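Local atomic coordinates of beta-glucoside phosphorylase BglX (Unidentified, PDB entry 5VQE), a protein that probably cleaves beta-glucosides by transferring the glucosyl group to phosphate, as a family 3 glycoside phosphorylase with a sugar pocket that binds 2-fluoroglucose. Residues G426-A431 against Y473-V478; L509-P514 against Y530-A535; S391-K396 against G552-D557. All coordinates share one frame; numbering follows the deposited sequence.

Contact 1: G426-A431 against Y473-V478; sequences GYLSEA and YANFKV
The first turn of helix 429-441 lies across the end of strand 469-475, with CA of Ala-431 and CA of Tyr-473 6.9 Å apart, and the gap widens to 9.0 Å between CA of Leu-428, the N-cap residue, and CA of Asn-475. Tyr-473 fills the narrower end. Its CG stands anti to the backbone N (chi1 -168°), which carries the ring off the sheet and under the helix. There the methyl CB of Ala-431 sits over the centre of one ring face, a CH-pi contact 4.1 Å from the centroid and only 8° off the ring normal. This is helix-on-sheet packing in the alpha/beta sandwich that many family 3 enzymes carry beside their barrel, and the helix belongs to the beta-alpha-beta crossover from strand 412-419 to strand 444-447. At the far end of the ring, OH of Tyr-473 comes within 3.2 Å of CB of Glu-430, while its hydrogen bond is made with OG of Ser-532. The wider end is closed by Leu-428, whose CD1 rests 3.7 Å from ND2 of Asn-475 and almost as near to that residue's CB; the same ND2 has a weak hydrogen bond to Glu-421.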
ATOM      1  N   GLY A 426      -4.546  -9.454  24.032  1.00 34.80           N
ATOM      2  CA  GLY A 426      -5.902  -9.162  23.632  1.00 30.39           C
ATOM      3  C   GLY A 426      -6.174  -7.723  23.240  1.00 25.39           C
ATOM      4  O   GLY A 426      -7.119  -7.475  22.482  1.00 26.62           O
ATOM      5  N   TYR A 427      -5.386  -6.765  23.723  1.00 22.87           N
ATOM      6  CA  TYR A 427      -5.676  -5.352  23.509  1.00 21.99           C
ATOM      7  C   TYR A 427      -4.576  -4.692  22.694  1.00 21.29           C
ATOM      8  O   TYR A 427      -3.385  -4.858  22.984  1.00 24.11           O
ATOM      9  CB  TYR A 427      -5.868  -4.624  24.842  1.00 24.00           C
ATOM     10  CG  TYR A 427      -7.077  -5.114  25.607  1.00 22.98           C
ATOM     11  CD1 TYR A 427      -8.354  -4.942  25.103  1.00 20.95           C
ATOM     12  CD2 TYR A 427      -6.940  -5.755  26.831  1.00 24.55           C
ATOM     13  CE1 TYR A 427      -9.459  -5.396  25.795  1.00 19.10           C
ATOM     14  CE2 TYR A 427      -8.043  -6.212  27.528  1.00 22.03           C
ATOM     15  CZ  TYR A 427      -9.296  -6.032  27.006  1.00 22.28           C
ATOM     16  OH  TYR A 427     -10.392  -6.486  27.706  1.00 22.17           O
ATOM     17  N   LEU A 428      -4.984  -3.953  21.669  1.00 18.52           N
ATOM     18  CA  LEU A 428      -4.046  -3.191  20.859  1.00 18.84           C
ATOM     19  C   LEU A 428      -3.281  -2.195  21.719  1.00 17.82           C
ATOM     20  O   LEU A 428      -3.851  -1.533  22.592  1.00 20.38           O
ATOM     21  CB  LEU A 428      -4.796  -2.439  19.761  1.00 17.38           C
ATOM     22  CG  LEU A 428      -5.578  -3.271  18.753  1.00 19.37           C
ATOM     23  CD1 LEU A 428      -6.597  -2.395  18.040  1.00 23.27           C
ATOM     24  CD2 LEU A 428      -4.637  -3.901  17.752  1.00 24.93           C
ATOM     25  N   SER A 429      -1.980  -2.072  21.455  1.00 19.64           N
ATOM     26  CA  SER A 429      -1.182  -1.076  22.158  1.00 20.38           C
ATOM     27  C   SER A 429      -1.807   0.310  22.039  1.00 20.05           C
ATOM     28  O   SER A 429      -1.838   1.076  23.009  1.00 19.85           O
ATOM     29  CB  SER A 429       0.244  -1.077  21.607  1.00 21.55           C
ATOM     30  OG  SER A 429       1.041  -0.120  22.280  1.00 33.53           O
ATOM     31  N   GLU A 430      -2.341   0.646  20.864  1.00 18.45           N
ATOM     32  CA  GLU A 430      -2.882   1.986  20.677  1.00 20.19           C
ATOM     33  C   GLU A 430      -4.185   2.179  21.444  1.00 17.71           C
ATOM     34  O   GLU A 430      -4.498   3.303  21.856  1.00 18.12           O
ATOM     35  CB  GLU A 430      -3.087   2.262  19.190  1.00 19.73           C
ATOM     36  CG  GLU A 430      -1.797   2.496  18.425  1.00 19.95           C
ATOM     37  CD  GLU A 430      -1.006   1.232  18.199  1.00 21.32           C
ATOM     38  OE1 GLU A 430      -1.594   0.130  18.231  1.00 20.41           O
ATOM     39  OE2 GLU A 430       0.217   1.347  17.996  1.00 26.32           O
ATOM     40  N   ALA A 431      -4.960   1.106  21.635  1.00 17.97           N
ATOM     41  CA  ALA A 431      -6.171   1.214  22.440  1.00 20.48           C
ATOM     42  C   ALA A 431      -5.838   1.306  23.924  1.00 18.12           C
ATOM     43  O   ALA A 431      -6.549   1.987  24.671  1.00 21.39           O
ATOM     44  CB  ALA A 431      -7.103   0.034  22.175  1.00 17.14           C
ATOM     45  N   TYR A 473     -13.489   1.530  19.936  1.00 14.86           N
ATOM     46  CA  TYR A 473     -12.212   1.679  19.239  1.00 12.87           C
ATOM     47  C   TYR A 473     -12.165   0.581  18.181  1.00 14.99           C
ATOM     48  O   TYR A 473     -11.921  -0.586  18.499  1.00 16.47           O
ATOM     49  CB  TYR A 473     -11.042   1.574  20.213  1.00 14.90           C
ATOM     50  CG  TYR A 473      -9.703   1.986  19.646  1.00 15.33           C
ATOM     51  CD1 TYR A 473      -9.066   1.221  18.670  1.00 15.44           C
ATOM     52  CD2 TYR A 473      -9.064   3.135  20.101  1.00 14.78           C
ATOM     53  CE1 TYR A 473      -7.836   1.597  18.156  1.00 16.09           C
ATOM     54  CE2 TYR A 473      -7.838   3.516  19.596  1.00 17.65           C
ATOM     55  CZ  TYR A 473      -7.229   2.753  18.623  1.00 17.86           C
ATOM     56  OH  TYR A 473      -6.008   3.142  18.129  1.00 18.63           O
ATOM     57  N   ALA A 474     -12.404   0.954  16.926  1.00 13.69           N
ATOM     58  CA  ALA A 474     -12.497   0.007  15.823  1.00 16.45           C
ATOM     59  C   ALA A 474     -11.248   0.107  14.957  1.00 16.46           C
ATOM     60  O   ALA A 474     -10.935   1.183  14.436  1.00 17.97           O
ATOM     61  CB  ALA A 474     -13.746   0.273  14.984  1.00 17.83           C
ATOM     62  N   ASN A 475     -10.544  -1.024  14.793  1.00 14.28           N
ATOM     63  CA  ASN A 475      -9.347  -1.100  13.948  1.00 16.03           C
ATOM     64  C   ASN A 475      -9.439  -2.369  13.097  1.00 15.81           C
ATOM     65  O   ASN A 475      -8.900  -3.415  13.457  1.00 16.65           O
ATOM     66  CB  ASN A 475      -8.073  -1.090  14.791  1.00 19.00           C
ATOM     67  CG  ASN A 475      -6.820  -1.207  13.953  1.00 18.28           C
ATOM     68  OD1 ASN A 475      -6.740  -0.649  12.864  1.00 18.16           O
ATOM     69  ND2 ASN A 475      -5.835  -1.939  14.456  1.00 22.23           N
ATOM     70  N   PHE A 476     -10.126  -2.277  11.959  1.00 16.25           N
ATOM     71  CA  PHE A 476     -10.197  -3.376  10.995  1.00 19.78           C
ATOM     72  C   PHE A 476      -9.300  -3.018   9.818  1.00 20.41           C
ATOM     73  O   PHE A 476      -9.690  -2.259   8.925  1.00 17.72           O
ATOM     74  CB  PHE A 476     -11.642  -3.652  10.597  1.00 20.74           C
ATOM     75  CG  PHE A 476     -12.393  -4.398  11.659  1.00 19.82           C
ATOM     76  CD1 PHE A 476     -12.545  -5.773  11.583  1.00 20.42           C
ATOM     77  CD2 PHE A 476     -12.875  -3.734  12.777  1.00 21.74           C
ATOM     78  CE1 PHE A 476     -13.209  -6.470  12.588  1.00 23.04           C
ATOM     79  CE2 PHE A 476     -13.536  -4.428  13.787  1.00 18.05           C
ATOM     80  CZ  PHE A 476     -13.697  -5.795  13.689  1.00 20.55           C
ATOM     81  N   LYS A 477      -8.092  -3.570   9.841  1.00 18.83           N
ATOM     82  CA  LYS A 477      -7.014  -3.147   8.965  1.00 25.11           C
ATOM     83  C   LYS A 477      -6.974  -4.016   7.719  1.00 29.69           C
ATOM     84  O   LYS A 477      -7.422  -5.168   7.723  1.00 27.08           O
ATOM     85  CB  LYS A 477      -5.669  -3.225   9.690  1.00 29.32           C
ATOM     86  CG  LYS A 477      -5.206  -4.646   9.991  1.00 34.65           C
ATOM     87  N   VAL A 478      -6.431  -3.442   6.645  1.00 28.65           N
ATOM     88  CA  VAL A 478      -6.193  -4.202   5.428  1.00 38.41           C
ATOM     89  C   VAL A 478      -5.076  -5.207   5.667  1.00 40.43           C
ATOM     90  O   VAL A 478      -4.080  -4.916   6.346  1.00 36.51           O
ATOM     91  CB  VAL A 478      -5.834  -3.264   4.263  1.00 36.21           C
ATOM     92  CG1 VAL A 478      -5.487  -4.085   3.031  1.00 35.13           C
ATOM     93  CG2 VAL A 478      -6.977  -2.299   3.963  1.00 30.22           C
TER

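Contact 2: L509-P514 against Y530-A535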
ATOM      1  N   LEU A 509     -15.553   5.280  17.237  1.00 13.60           N
ATOM      2  CA  LEU A 509     -14.332   5.774  16.614  1.00 12.32           C
ATOM      3  C   LEU A 509     -13.745   4.677  15.737  1.00 14.59           C
ATOM      4  O   LEU A 509     -13.404   3.599  16.238  1.00 15.59           O
ATOM      5  CB  LEU A 509     -13.304   6.184  17.670  1.00 14.57           C
ATOM      6  CG  LEU A 509     -13.774   7.073  18.821  1.00 15.94           C
ATOM      7  CD1 LEU A 509     -12.663   7.199  19.852  1.00 15.63           C
ATOM      8  CD2 LEU A 509     -14.200   8.437  18.315  1.00 18.11           C
ATOM      9  N   SER A 510     -13.597   4.951  14.445  1.00 13.16           N
ATOM     10  CA  SER A 510     -12.848   4.072  13.555  1.00 12.92           C
ATOM     11  C   SER A 510     -11.448   4.632  13.347  1.00 13.51           C
ATOM     12  O   SER A 510     -11.291   5.792  12.951  1.00 14.26           O
ATOM     13  CB  SER A 510     -13.524   3.915  12.197  1.00 15.57           C
ATOM     14  OG  SER A 510     -12.694   3.119  11.362  1.00 16.22           O
ATOM     15  N   PHE A 511     -10.440   3.797  13.599  1.00 14.38           N
ATOM     16  CA  PHE A 511      -9.052   4.138  13.319  1.00 14.25           C
ATOM     17  C   PHE A 511      -8.534   3.433  12.067  1.00 14.88           C
ATOM     18  O   PHE A 511      -7.318   3.312  11.877  1.00 14.17           O
ATOM     19  CB  PHE A 511      -8.184   3.819  14.537  1.00 13.77           C
ATOM     20  CG  PHE A 511      -8.390   4.774  15.698  1.00 17.33           C
ATOM     21  CD1 PHE A 511      -9.458   4.612  16.573  1.00 16.41           C
ATOM     22  CD2 PHE A 511      -7.520   5.836  15.903  1.00 16.54           C
ATOM     23  CE1 PHE A 511      -9.650   5.488  17.641  1.00 20.01           C
ATOM     24  CE2 PHE A 511      -7.707   6.713  16.966  1.00 16.67           C
ATOM     25  CZ  PHE A 511      -8.779   6.533  17.837  1.00 17.12           C
ATOM     26  N   SER A 512      -9.435   2.982  11.197  1.00 17.15           N
ATOM     27  CA  SER A 512      -9.024   2.438   9.912  1.00 14.72           C
ATOM     28  C   SER A 512     -10.165   2.527   8.904  1.00 14.86           C
ATOM     29  O   SER A 512     -10.330   3.564   8.251  1.00 13.64           O
ATOM     30  CB  SER A 512      -8.531   1.005  10.092  1.00 16.50           C
ATOM     31  OG  SER A 512      -7.728   0.624   9.002  1.00 17.99           O
ATOM     32  N   ASN A 513     -10.977   1.480   8.793  1.00 13.85           N
ATOM     33  CA  ASN A 513     -12.016   1.412   7.768  1.00 14.74           C
ATOM     34  C   ASN A 513     -12.984   2.588   7.904  1.00 16.01           C
ATOM     35  O   ASN A 513     -13.584   2.767   8.978  1.00 17.47           O
ATOM     36  CB  ASN A 513     -12.763   0.083   7.894  1.00 13.36           C
ATOM     37  CG  ASN A 513     -13.766  -0.148   6.774  1.00 16.31           C
ATOM     38  OD1 ASN A 513     -14.088   0.751   6.011  1.00 16.70           O
ATOM     39  ND2 ASN A 513     -14.279  -1.371   6.693  1.00 19.64           N
ATOM     40  N   PRO A 514     -13.161   3.415   6.871  1.00 15.29           N
ATOM     41  CA  PRO A 514     -14.052   4.576   6.992  1.00 13.92           C
ATOM     42  C   PRO A 514     -15.527   4.256   6.819  1.00 14.63           C
ATOM     43  O   PRO A 514     -16.355   5.163   6.945  1.00 13.56           O
ATOM     44  CB  PRO A 514     -13.569   5.485   5.857  1.00 14.16           C
ATOM     45  CG  PRO A 514     -13.143   4.493   4.810  1.00 14.95           C
ATOM     46  CD  PRO A 514     -12.484   3.385   5.562  1.00 13.58           C
ATOM     47  N   TYR A 530      -8.860   6.937  10.320  1.00 13.50           N
ATOM     48  CA  TYR A 530      -8.148   6.355   9.177  1.00 14.99           C
ATOM     49  C   TYR A 530      -6.849   5.635   9.528  1.00 15.46           C
ATOM     50  O   TYR A 530      -6.370   4.809   8.741  1.00 14.14           O
ATOM     51  CB  TYR A 530      -7.825   7.422   8.129  1.00 12.78           C
ATOM     52  CG  TYR A 530      -8.962   8.340   7.760  1.00 13.04           C
ATOM     53  CD1 TYR A 530     -10.003   7.906   6.952  1.00 11.59           C
ATOM     54  CD2 TYR A 530      -8.978   9.658   8.199  1.00 14.55           C
ATOM     55  CE1 TYR A 530     -11.040   8.747   6.607  1.00 13.85           C
ATOM     56  CE2 TYR A 530     -10.005  10.509   7.859  1.00 15.29           C
ATOM     57  CZ  TYR A 530     -11.038  10.050   7.064  1.00 14.73           C
ATOM     58  OH  TYR A 530     -12.065  10.896   6.721  1.00 13.52           O
ATOM     59  N   THR A 531      -6.246   5.956  10.672  1.00 13.38           N
ATOM     60  CA  THR A 531      -4.951   5.413  11.055  1.00 12.41           C
ATOM     61  C   THR A 531      -4.937   5.108  12.542  1.00 16.90           C
ATOM     62  O   THR A 531      -5.372   5.935  13.344  1.00 16.50           O
ATOM     63  CB  THR A 531      -3.826   6.409  10.752  1.00 14.23           C
ATOM     64  OG1 THR A 531      -3.902   6.829   9.383  1.00 16.44           O
ATOM     65  CG2 THR A 531      -2.474   5.793  11.031  1.00 15.62           C
ATOM     66  N   SER A 532      -4.401   3.947  12.914  1.00 13.30           N
ATOM     67  CA  SER A 532      -4.299   3.553  14.320  1.00 17.97           C
ATOM     68  C   SER A 532      -2.826   3.592  14.720  1.00 18.22           C
ATOM     69  O   SER A 532      -2.123   2.583  14.697  1.00 15.40           O
ATOM     70  CB  SER A 532      -4.905   2.182  14.561  1.00 18.37           C
ATOM     71  OG  SER A 532      -4.992   1.927  15.960  1.00 15.60           O
ATOM     72  N   ASN A 533      -2.350   4.787  15.063  1.00 16.00           N
ATOM     73  CA  ASN A 533      -1.011   4.935  15.614  1.00 19.87           C
ATOM     74  C   ASN A 533      -1.058   5.946  16.751  1.00 16.65           C
ATOM     75  O   ASN A 533      -2.087   6.569  17.021  1.00 14.48           O
ATOM     76  CB  ASN A 533       0.010   5.343  14.539  1.00 16.17           C
ATOM     77  CG  ASN A 533      -0.280   6.695  13.917  1.00 17.43           C
ATOM     78  OD1 ASN A 533      -1.145   7.445  14.370  1.00 16.12           O
ATOM     79  ND2 ASN A 533       0.462   7.015  12.865  1.00 17.81           N
ATOM     80  N   GLU A 534       0.077   6.088  17.435  1.00 18.05           N
ATOM     81  CA  GLU A 534       0.123   6.946  18.613  1.00 22.11           C
ATOM     82  C   GLU A 534      -0.278   8.378  18.275  1.00 17.70           C
ATOM     83  O   GLU A 534      -1.041   9.007  19.017  1.00 18.90           O
ATOM     84  CB  GLU A 534       1.521   6.905  19.229  1.00 23.27           C
ATOM     85  CG  GLU A 534       1.801   8.035  20.215  1.00 28.80           C
ATOM     86  CD  GLU A 534       3.049   7.786  21.043  1.00 40.01           C
ATOM     87  OE1 GLU A 534       3.735   6.772  20.795  1.00 43.39           O
ATOM     88  OE2 GLU A 534       3.338   8.603  21.943  1.00 34.33           O
ATOM     89  N   ALA A 535       0.229   8.914  17.165  1.00 18.73           N
ATOM     90  CA  ALA A 535      -0.068  10.299  16.816  1.00 17.61           C
ATOM     91  C   ALA A 535      -1.565  10.522  16.666  1.00 20.31           C
ATOM     92  O   ALA A 535      -2.104  11.523  17.152  1.00 17.93           O
ATOM     93  CB  ALA A 535       0.661  10.681  15.531  1.00 20.54           C
TER
HETATM   94  O   HOH W   1      -5.366   2.273   8.838  1.00 14.10           O
HETATM   95  O   HOH W   2     -11.338   5.784   9.580  1.00 14.65           O
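The carbonyl oxygen of Phe-511 is pressed against the backbone of Tyr-530, Thr-531 and Ser-532 without being bonded to it: O of Phe-511 lies 3.1 Å from N of Thr-531, but the N-H points the wrong way, and N of Ser-532, at 3.2 Å from the same oxygen, is also poorly aligned. In the alpha/beta sandwich, the contact lies where the chain leaves strand 506-510 and where it passes from strand 525-528 to helix 534-544. After strand 506-510 the chain folds into an ST turn, in which OG of Ser-510 accepts from N of Ser-512 at a nearly straight 165°. The same OG donates to O of Asn-513 at 2.6 Å, approaching from above the carbonyl plane; one hydroxyl thus serves as both acceptor and donor.

Two waters bridge the segments. One accepts from N of Tyr-530 and can donate to O of Ser-512, one of several acceptors competing for its protons; a second donates to O of Tyr-530 at 2.7 Å and is hydrogen-bonded to OG of Ser-512. Tyr-530 itself has a positive phi of 71°, an unusual value for a residue with a side chain, and its CE1 reaches CB of Pro-514 at 4.2 Å. Ser-532 lays its CB 3.7 Å from CB of Phe-511, shortly before Asn-533 caps helix 534-544. The Phe-511 ring, with CG beside the backbone N (chi1 -72°), turns its edge to segment 530-535: O of Thr-531 lies close to the ring plane, 3.3 Å from CD2.

Contact 3: S391-K396 against G552-D557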
ATOM      1  N   SER A 391      -6.473  15.397   9.790  1.00 14.04           N
ATOM      2  CA  SER A 391      -7.177  14.313   9.109  1.00 14.76           C
ATOM      3  C   SER A 391      -8.459  13.881   9.813  1.00 18.36           C
ATOM      4  O   SER A 391      -9.448  13.549   9.144  1.00 16.13           O
ATOM      5  CB  SER A 391      -6.251  13.102   8.954  1.00 13.02           C
ATOM      6  OG  SER A 391      -5.995  12.483  10.201  1.00 20.87           O
ATOM      7  N   ILE A 392      -8.474  13.863  11.147  1.00 19.46           N
ATOM      8  CA  ILE A 392      -9.567  13.215  11.860  1.00 17.52           C
ATOM      9  C   ILE A 392     -10.878  13.902  11.511  1.00 17.30           C
ATOM     10  O   ILE A 392     -10.977  15.135  11.520  1.00 15.82           O
ATOM     11  CB  ILE A 392      -9.287  13.208  13.370  1.00 16.87           C
ATOM     12  CG1 ILE A 392      -8.010  12.413  13.639  1.00 15.62           C
ATOM     13  CG2 ILE A 392     -10.474  12.595  14.138  1.00 16.27           C
ATOM     14  CD1 ILE A 392      -7.588  12.364  15.096  1.00 18.74           C
ATOM     15  N   THR A 393     -11.894  13.098  11.192  1.00 15.72           N
ATOM     16  CA  THR A 393     -13.106  13.584  10.541  1.00 17.75           C
ATOM     17  C   THR A 393     -14.319  13.289  11.406  1.00 17.83           C
ATOM     18  O   THR A 393     -14.597  12.127  11.716  1.00 14.46           O
ATOM     19  CB  THR A 393     -13.285  12.936   9.166  1.00 15.46           C
ATOM     20  OG1 THR A 393     -12.100  13.138   8.383  1.00 11.23           O
ATOM     21  CG2 THR A 393     -14.481  13.534   8.448  1.00 17.12           C
ATOM     22  N   LEU A 394     -15.047  14.342  11.777  1.00 18.57           N
ATOM     23  CA  LEU A 394     -16.342  14.199  12.438  1.00 17.59           C
ATOM     24  C   LEU A 394     -17.399  13.929  11.368  1.00 18.87           C
ATOM     25  O   LEU A 394     -17.773  14.838  10.622  1.00 17.14           O
ATOM     26  CB  LEU A 394     -16.663  15.471  13.220  1.00 18.34           C
ATOM     27  CG  LEU A 394     -17.330  15.415  14.594  1.00 26.54           C
ATOM     28  CD1 LEU A 394     -18.143  16.697  14.832  1.00 21.75           C
ATOM     29  CD2 LEU A 394     -18.189  14.188  14.787  1.00 22.69           C
ATOM     30  N   VAL A 395     -17.875  12.689  11.277  1.00 17.18           N
ATOM     31  CA  VAL A 395     -18.776  12.285  10.191  1.00 16.75           C
ATOM     32  C   VAL A 395     -20.230  12.512  10.564  1.00 19.81           C
ATOM     33  O   VAL A 395     -21.016  13.048   9.777  1.00 19.43           O
ATOM     34  CB  VAL A 395     -18.538  10.803   9.824  1.00 14.85           C
ATOM     35  CG1 VAL A 395     -19.485  10.357   8.702  1.00 20.08           C
ATOM     36  CG2 VAL A 395     -17.098  10.572   9.432  1.00 16.03           C
ATOM     37  N   LYS A 396     -20.603  12.081  11.762  1.00 18.63           N
ATOM     38  CA  LYS A 396     -21.985  12.097  12.213  1.00 21.98           C
ATOM     39  C   LYS A 396     -21.973  12.587  13.649  1.00 21.10           C
ATOM     40  O   LYS A 396     -21.194  12.090  14.466  1.00 19.11           O
ATOM     41  CB  LYS A 396     -22.603  10.695  12.097  1.00 26.64           C
ATOM     42  CG  LYS A 396     -24.087  10.599  12.394  1.00 23.71           C
ATOM     43  CD  LYS A 396     -24.573   9.170  12.161  1.00 21.47           C
ATOM     44  CE  LYS A 396     -26.022   8.990  12.549  1.00 23.30           C
ATOM     45  NZ  LYS A 396     -26.461   7.583  12.349  1.00 29.87           N
ATOM     46  N   GLY A 552     -10.803  17.319   9.508  1.00 17.72           N
ATOM     47  CA  GLY A 552     -10.771  16.411   8.379  1.00 17.75           C
ATOM     48  C   GLY A 552     -12.007  16.525   7.510  1.00 18.24           C
ATOM     49  O   GLY A 552     -13.091  16.869   7.970  1.00 15.06           O
ATOM     50  N   LYS A 553     -11.825  16.220   6.226  1.00 18.08           N
ATOM     51  CA  LYS A 553     -12.906  16.158   5.251  1.00 17.93           C
ATOM     52  C   LYS A 553     -12.895  14.774   4.615  1.00 18.56           C
ATOM     53  O   LYS A 553     -11.876  14.355   4.055  1.00 17.11           O
ATOM     54  CB  LYS A 553     -12.745  17.242   4.184  1.00 21.61           C
ATOM     55  CG  LYS A 553     -13.739  17.137   3.034  1.00 26.07           C
ATOM     56  CD  LYS A 553     -13.440  18.152   1.948  1.00 28.40           C
ATOM     57  CE  LYS A 553     -14.317  17.924   0.734  1.00 32.67           C
ATOM     58  NZ  LYS A 553     -14.243  19.064  -0.225  1.00 37.99           N
ATOM     59  N   SER A 554     -14.020  14.073   4.701  1.00 17.85           N
ATOM     60  CA  SER A 554     -14.116  12.720   4.177  1.00 16.54           C
ATOM     61  C   SER A 554     -13.675  12.681   2.711  1.00 16.42           C
ATOM     62  O   SER A 554     -14.264  13.384   1.882  1.00 15.46           O
ATOM     63  CB  SER A 554     -15.552  12.223   4.307  1.00 16.80           C
ATOM     64  OG  SER A 554     -15.907  12.083   5.664  1.00 17.20           O
ATOM     65  N   PRO A 555     -12.658  11.891   2.356  1.00 13.61           N
ATOM     66  CA  PRO A 555     -12.266  11.738   0.944  1.00 14.18           C
ATOM     67  C   PRO A 555     -13.030  10.650   0.208  1.00 15.46           C
ATOM     68  O   PRO A 555     -12.644  10.280  -0.907  1.00 15.53           O
ATOM     69  CB  PRO A 555     -10.784  11.361   1.064  1.00 14.67           C
ATOM     70  CG  PRO A 555     -10.738  10.525   2.304  1.00 13.78           C
ATOM     71  CD  PRO A 555     -11.794  11.089   3.244  1.00 14.42           C
ATOM     72  N   VAL A 556     -14.103  10.180   0.840  1.00 15.48           N
ATOM     73  CA  VAL A 556     -14.908   9.049   0.419  1.00 15.93           C
ATOM     74  C   VAL A 556     -16.301   9.312   0.990  1.00 19.01           C
ATOM     75  O   VAL A 556     -16.467  10.158   1.869  1.00 16.17           O
ATOM     76  CB  VAL A 556     -14.244   7.762   0.966  1.00 19.86           C
ATOM     77  CG1 VAL A 556     -15.183   6.948   1.786  1.00 27.84           C
ATOM     78  CG2 VAL A 556     -13.568   6.977  -0.141  1.00 19.10           C
ATOM     79  N   ASP A 557     -17.314   8.615   0.471  1.00 17.70           N
ATOM     80  CA  ASP A 557     -18.647   8.702   1.071  1.00 16.71           C
ATOM     81  C   ASP A 557     -18.731   7.722   2.232  1.00 20.23           C
ATOM     82  O   ASP A 557     -18.872   6.515   2.003  1.00 19.19           O
ATOM     83  CB  ASP A 557     -19.752   8.388   0.060  1.00 19.34           C
ATOM     84  CG  ASP A 557     -21.142   8.400   0.688  1.00 28.76           C
ATOM     85  OD1 ASP A 557     -21.311   8.992   1.780  1.00 24.24           O
ATOM     86  OD2 ASP A 557     -22.070   7.804   0.094  1.00 32.17           O
TER
HETATM   87  O   HOH W   3     -14.198  16.801  10.578  1.00 16.74           O
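The carbonyl oxygen of Ser-391 is gripped from two residues: CA of Gly-552 offers it a C-H contact at 3.2 Å, and OG1 of Thr-393 donates a hydrogen bond to it at 2.8 Å, nearly in line with the C=O bond. Having no side chain, Gly-552 can bring its backbone right against the end of helix 378-391. Its N then donates to O of Ile-392 at 3.0 Å, a bent bond (142°) that arrives from above the carbonyl plane. A water donates to O of Gly-552 and accepts from N of Leu-394. In Thr-393, OG1 lies beside its own backbone N (chi1 -54°) and is also hydrogen-bonded to OH of Tyr-530, while CG2 touches OG of Ser-554 at 3.4 Å. The strand so covered, 393-397, is the outermost on its side of the six-stranded mixed sheet, where Val-395 and Lys-396 form a classic beta bulge opposite Tyr-526. Because Lys-553 also bonds through its backbone to Ala-118 of helix 113-119, in the barrel domain, the tail joins the two domains. The direct bond and the water bridge both run between main-chain atoms, and the close approach that allows them rests on residue 552 having no side chain.

All three contacts reach the same mixed sheet. Contacts 1 and 2 are buried and sit on its neighbouring strands 469-475 and 506-510, whereas contact 3, at an outermost strand, is only partly buried. The chemistry follows the position: contact 1 packs a helix on the sheet by apolar touches, contact 2 joins two loops through bound water, and contact 3 ties down the C-terminal tail with a direct backbone bond as well as water. Side chains also connect them in a row. Tyr-473 of contact 1 stacks on Phe-511 of contact 2, and the Tyr-530 ring of contact 2 reaches contact 3, while contacts 1 and 3 stay about 10 Å apart at their nearest atoms.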